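Local coordinates for protein berberine bridge enzyme-like 28 (Arabidopsis thaliana, PDB 5D79) that binds FAD as an oxidoreductase of the berberine bridge enzyme-like family and is involved in adaptation to salt stress, at residues A[166-174]-A[187-198]. Sequence-based numbering, arbitrary orientation.
With FAD (flavin-adenine dinucleotide), chain E.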
loop_
_atom_site.group_PDB
_atom_site.type_symbol
_atom_site.label_atom_id
_atom_site.label_comp_id
_atom_site.label_asym_id
_atom_site.label_seq_id
_atom_site.Cartn_x
_atom_site.Cartn_y
_atom_site.Cartn_z
ATOM N N SER A 166 -16.892 7.611 -16.765
ATOM C CA SER A 166 -17.873 7.636 -15.687
ATOM C C SER A 166 -17.674 6.512 -14.654
ATOM O O SER A 166 -18.520 6.307 -13.787
ATOM C CB SER A 166 -19.292 7.572 -16.270
ATOM O OG SER A 166 -19.508 6.372 -16.991
ATOM N N LEU A 167 -16.562 5.789 -14.743
ATOM C CA LEU A 167 -16.246 4.765 -13.754
ATOM C C LEU A 167 -14.833 4.932 -13.232
ATOM O O LEU A 167 -13.984 5.540 -13.884
ATOM C CB LEU A 167 -16.408 3.361 -14.334
ATOM C CG LEU A 167 -17.805 2.842 -14.676
ATOM C CD1 LEU A 167 -17.716 1.376 -15.084
ATOM C CD2 LEU A 167 -18.752 3.029 -13.519
ATOM N N ALA A 168 -14.591 4.383 -12.049
ATOM C CA ALA A 168 -13.302 4.491 -11.385
ATOM C C ALA A 168 -13.068 3.278 -10.498
ATOM O O ALA A 168 -13.907 2.384 -10.402
ATOM C CB ALA A 168 -13.228 5.778 -10.552
ATOM N N PHE A 169 -11.919 3.239 -9.847
ATOM C CA PHE A 169 -11.727 2.253 -8.819
ATOM C C PHE A 169 -10.916 2.894 -7.710
ATOM O O PHE A 169 -9.942 3.591 -7.982
ATOM C CB PHE A 169 -11.050 0.991 -9.361
ATOM C CG PHE A 169 -10.989 -0.112 -8.352
ATOM C CD1 PHE A 169 -12.120 -0.857 -8.062
ATOM C CD2 PHE A 169 -9.819 -0.369 -7.651
ATOM C CE1 PHE A 169 -12.083 -1.849 -7.104
ATOM C CE2 PHE A 169 -9.772 -1.369 -6.687
ATOM C CZ PHE A 169 -10.897 -2.108 -6.419
ATOM N N PRO A 170 -11.335 2.676 -6.452
ATOM C CA PRO A 170 -10.696 3.289 -5.289
ATOM C C PRO A 170 -9.438 2.539 -4.835
ATOM O O PRO A 170 -9.539 1.620 -4.031
ATOM C CB PRO A 170 -11.793 3.215 -4.228
ATOM C CG PRO A 170 -12.546 1.971 -4.580
ATOM C CD PRO A 170 -12.523 1.884 -6.075
ATOM N N ALA A 171 -8.276 2.914 -5.366
ATOM C CA ALA A 171 -6.996 2.368 -4.910
ATOM C C ALA A 171 -6.022 3.519 -4.680
ATOM O O ALA A 171 -6.442 4.680 -4.668
ATOM C CB ALA A 171 -6.436 1.373 -5.914
ATOM N N GLY A 172 -4.736 3.212 -4.511
ATOM C CA GLY A 172 -3.750 4.228 -4.174
ATOM C C GLY A 172 -3.424 5.220 -5.277
ATOM O O GLY A 172 -3.845 5.062 -6.433
ATOM N N ILE A 173 -2.663 6.259 -4.943
ATOM C CA ILE A 173 -2.342 7.264 -5.965
ATOM C C ILE A 173 -1.096 6.930 -6.793
ATOM O O ILE A 173 -0.902 7.509 -7.851
ATOM C CB ILE A 173 -2.138 8.695 -5.362
ATOM C CG1 ILE A 173 -0.794 8.802 -4.637
ATOM C CG2 ILE A 173 -3.328 9.107 -4.481
ATOM C CD1 ILE A 173 -0.475 10.181 -4.118
ATOM N N HIS A 174 -0.260 6.007 -6.323
ATOM C CA HIS A 174 1.025 5.748 -6.977
ATOM C C HIS A 174 0.922 4.618 -8.031
ATOM O O HIS A 174 0.655 3.461 -7.705
ATOM C CB HIS A 174 2.093 5.435 -5.918
ATOM C CG HIS A 174 2.379 6.577 -4.983
ATOM N ND1 HIS A 174 1.633 6.820 -3.848
ATOM C CD2 HIS A 174 3.330 7.541 -5.017
ATOM C CE1 HIS A 174 2.113 7.880 -3.221
ATOM N NE2 HIS A 174 3.142 8.338 -3.912
ATOM N N GLY A 187 -5.516 -0.729 0.997
ATOM C CA GLY A 187 -5.357 0.145 -0.160
ATOM C C GLY A 187 -6.209 1.399 -0.176
ATOM O O GLY A 187 -7.341 1.368 -0.628
ATOM N N TYR A 188 -5.662 2.515 0.293
ATOM C CA TYR A 188 -6.404 3.773 0.269
ATOM C C TYR A 188 -5.810 4.742 -0.760
ATOM O O TYR A 188 -4.638 4.637 -1.145
ATOM C CB TYR A 188 -6.442 4.427 1.662
ATOM C CG TYR A 188 -5.121 4.976 2.185
ATOM C CD1 TYR A 188 -4.599 6.177 1.713
ATOM C CD2 TYR A 188 -4.417 4.309 3.175
ATOM C CE1 TYR A 188 -3.399 6.683 2.189
ATOM C CE2 TYR A 188 -3.212 4.808 3.661
ATOM C CZ TYR A 188 -2.708 5.999 3.166
ATOM O OH TYR A 188 -1.517 6.499 3.660
ATOM N N GLY A 189 -6.639 5.685 -1.192
ATOM C CA GLY A 189 -6.265 6.712 -2.150
ATOM C C GLY A 189 -7.346 7.777 -2.076
ATOM O O GLY A 189 -8.112 7.815 -1.103
ATOM N N THR A 190 -7.455 8.611 -3.104
ATOM C CA THR A 190 -8.318 9.786 -3.030
ATOM C C THR A 190 -9.841 9.545 -3.017
ATOM O O THR A 190 -10.609 10.507 -2.962
ATOM C CB THR A 190 -8.019 10.736 -4.191
ATOM O OG1 THR A 190 -8.290 10.069 -5.424
ATOM C CG2 THR A 190 -6.561 11.140 -4.165
ATOM N N LEU A 191 -10.282 8.288 -3.061
ATOM C CA LEU A 191 -11.714 7.991 -3.037
ATOM C C LEU A 191 -12.139 7.253 -1.772
ATOM O O LEU A 191 -13.256 6.756 -1.692
ATOM C CB LEU A 191 -12.112 7.156 -4.258
ATOM C CG LEU A 191 -12.186 7.809 -5.644
ATOM C CD1 LEU A 191 -12.266 6.748 -6.752
ATOM C CD2 LEU A 191 -13.368 8.759 -5.727
ATOM N N LEU A 192 -11.256 7.177 -0.782
ATOM C CA LEU A 192 -11.511 6.332 0.382
ATOM C C LEU A 192 -12.689 6.820 1.207
ATOM O O LEU A 192 -13.354 6.027 1.861
ATOM C CB LEU A 192 -10.275 6.236 1.278
ATOM C CG LEU A 192 -10.048 7.239 2.420
ATOM C CD1 LEU A 192 -8.988 6.688 3.367
ATOM C CD2 LEU A 192 -9.620 8.583 1.879
ATOM N N ARG A 193 -12.955 8.119 1.178
ATOM C CA ARG A 193 -14.030 8.658 2.001
ATOM C C ARG A 193 -15.378 8.400 1.340
ATOM O O ARG A 193 -16.415 8.427 1.977
ATOM C CB ARG A 193 -13.822 10.157 2.258
ATOM C CG ARG A 193 -12.538 10.501 3.045
ATOM C CD ARG A 193 -12.599 11.929 3.594
ATOM N NE ARG A 193 -13.615 12.096 4.639
ATOM C CZ ARG A 193 -14.797 12.687 4.466
ATOM N NH1 ARG A 193 -15.141 13.180 3.285
ATOM N NH2 ARG A 193 -15.644 12.789 5.482
ATOM N N LYS A 194 -15.340 8.105 0.056
ATOM C CA LYS A 194 -16.547 7.938 -0.729
ATOM C C LYS A 194 -16.868 6.466 -0.889
ATOM O O LYS A 194 -18.016 6.046 -0.725
ATOM C CB LYS A 194 -16.357 8.611 -2.095
ATOM C CG LYS A 194 -17.476 8.416 -3.087
ATOM C CD LYS A 194 -18.567 9.402 -2.843
ATOM C CE LYS A 194 -19.567 9.397 -3.970
ATOM N NZ LYS A 194 -20.723 10.191 -3.524
ATOM N N TYR A 195 -15.828 5.687 -1.192
ATOM C CA TYR A 195 -15.978 4.290 -1.572
ATOM C C TYR A 195 -15.170 3.322 -0.724
ATOM O O TYR A 195 -15.284 2.116 -0.901
ATOM C CB TYR A 195 -15.602 4.111 -3.038
ATOM C CG TYR A 195 -16.605 4.733 -3.979
ATOM C CD1 TYR A 195 -17.938 4.337 -3.951
ATOM C CD2 TYR A 195 -16.228 5.725 -4.884
ATOM C CE1 TYR A 195 -18.877 4.902 -4.810
ATOM C CE2 TYR A 195 -17.159 6.296 -5.744
ATOM C CZ TYR A 195 -18.480 5.880 -5.701
ATOM O OH TYR A 195 -19.414 6.424 -6.545
ATOM N N GLY A 196 -14.371 3.836 0.205
ATOM C CA GLY A 196 -13.563 2.981 1.064
ATOM C C GLY A 196 -12.270 2.515 0.419
ATOM O O GLY A 196 -11.735 3.173 -0.476
ATOM N N LEU A 197 -11.764 1.374 0.868
ATOM C CA LEU A 197 -10.473 0.875 0.388
ATOM C C LEU A 197 -10.688 0.024 -0.855
ATOM O O LEU A 197 -11.816 -0.352 -1.170
ATOM C CB LEU A 197 -9.747 0.059 1.474
ATOM C CG LEU A 197 -9.571 0.680 2.868
ATOM C CD1 LEU A 197 -8.957 -0.328 3.831
ATOM C CD2 LEU A 197 -8.724 1.938 2.798
ATOM N N ALA A 198 -9.609 -0.279 -1.561
ATOM C CA ALA A 198 -9.685 -1.193 -2.699
ATOM C C ALA A 198 -10.251 -2.543 -2.258
ATOM O O ALA A 198 -11.109 -3.110 -2.924
ATOM C CB ALA A 198 -8.304 -1.366 -3.345
HETATM P PA FAD E . 5.003 -6.291 -3.336
HETATM O O1A FAD E . 6.350 -6.078 -2.693
HETATM O O2A FAD E . 5.091 -7.019 -4.657
HETATM O O5B FAD E . 4.024 -7.049 -2.298
HETATM C C5B FAD E . 3.925 -6.636 -0.942
HETATM C C4B FAD E . 3.428 -7.755 -0.017
HETATM O O4B FAD E . 2.290 -8.370 -0.595
HETATM C C3B FAD E . 4.487 -8.832 0.168
HETATM O O3B FAD E . 4.455 -9.360 1.477
HETATM C C2B FAD E . 4.088 -9.879 -0.856
HETATM O O2B FAD E . 4.501 -11.184 -0.489
HETATM C C1B FAD E . 2.574 -9.715 -0.940
HETATM N N9A FAD E . 1.993 -10.046 -2.259
HETATM C C8A FAD E . 2.160 -9.401 -3.465
HETATM N N7A FAD E . 1.418 -10.046 -4.403
HETATM C C5A FAD E . 0.780 -11.088 -3.818
HETATM C C6A FAD E . -0.092 -12.068 -4.292
HETATM N N6A FAD E . -0.645 -11.964 -5.495
HETATM N N1A FAD E . -0.588 -13.020 -3.423
HETATM C C2A FAD E . -0.231 -12.996 -2.093
HETATM N N3A FAD E . 0.636 -12.025 -1.631
HETATM C C4A FAD E . 1.132 -11.089 -2.472
HETATM N N1 FAD E . -0.361 2.207 -0.084
HETATM C C2 FAD E . -1.556 2.876 0.118
HETATM O O2 FAD E . -2.588 2.249 0.382
HETATM N N3 FAD E . -1.589 4.261 0.002
HETATM C C4 FAD E . -0.449 4.984 -0.308
HETATM O O4 FAD E . -0.541 6.195 -0.516
HETATM C C4X FAD E . 0.748 4.304 -0.533
HETATM N N5 FAD E . 1.878 4.974 -0.976
HETATM C C5X FAD E . 2.947 4.249 -1.483
HETATM C C6 FAD E . 3.989 4.877 -2.162
HETATM C C7 FAD E . 5.062 4.134 -2.661
HETATM C C7M FAD E . 6.183 4.822 -3.380
HETATM C C8 FAD E . 5.075 2.744 -2.521
HETATM C C8M FAD E . 6.227 1.925 -3.024
HETATM C C9 FAD E . 4.037 2.118 -1.840
HETATM C C9A FAD E . 3.000 2.869 -1.277
HETATM N N10 FAD E . 1.980 2.254 -0.567
HETATM C C10 FAD E . 0.769 2.906 -0.446
HETATM C "C1'" FAD E . 2.164 0.874 -0.013
HETATM C "C2'" FAD E . 1.732 -0.226 -0.964
HETATM O "O2'" FAD E . 0.333 -0.163 -1.139
HETATM C "C3'" FAD E . 2.158 -1.555 -0.353
HETATM O "O3'" FAD E . 3.569 -1.598 -0.323
HETATM C "C4'" FAD E . 1.691 -2.735 -1.169
HETATM O "O4'" FAD E . 1.625 -3.878 -0.356
HETATM C "C5'" FAD E . 2.707 -3.031 -2.249
HETATM O "O5'" FAD E . 2.119 -3.886 -3.202
HETATM P P FAD E . 3.049 -4.410 -4.397
HETATM O O1P FAD E . 2.354 -5.523 -5.137
HETATM O O2P FAD E . 3.417 -3.282 -5.329
HETATM O O3P FAD E . 4.351 -4.832 -3.543
HETATM O O HOH W 1 -9.113 5.701 -3.734
HETATM O O HOH W 2 -6.150 7.335 -5.318
#
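Pro-170 is the main apolar link between 166-174 and 187-198. Its CB lies 4.0 Å from Leu-191 CB, and its CG meets Tyr-195 CB, the two side chains crossing at about a right angle. Beside it, Leu-191 CD1 touches Ala-168 CB. Phe-169 has CG anti to the backbone N (chi1 -173°), which carries the ring to Ala-198, with Phe-169 CE2 3.7 Å from Ala-198 CB. At the flavin end, Ile-173 CG2 packs on Thr-190 CG2.

The backbones meet through CA-H...O contacts. Gly-189 CA is 3.2 Å from Ala-171 O, and Gly-172 CA approaches Tyr-188 O. A side chain at Gly-189 would run into Ala-171 O. That carbonyl also accepts from two waters, which accept from Leu-191 N and Thr-190 N.

The flavin touches both segments. Tyr-188 N donates to FAD O2 (3.1 Å), and FAD N3 gives a weak bond to Tyr-188 O. FAD N3 sits over one face of the Tyr-188 ring, 3.7 Å above its plane. FAD C6 lies over one face of the His-174 imidazole, 3.5 Å above its plane; the rings are tilted, not stacked. His-174 ND1 is 3.4 Å from FAD N5. An alanine here would remove the imidazole and would probably leave the flavin without this neighbour beside C6 and N5. Through His-174, Gly-187 and Tyr-188, the two segments form part of the isoalloxazine pocket of the PCMH-type FAD-binding domain.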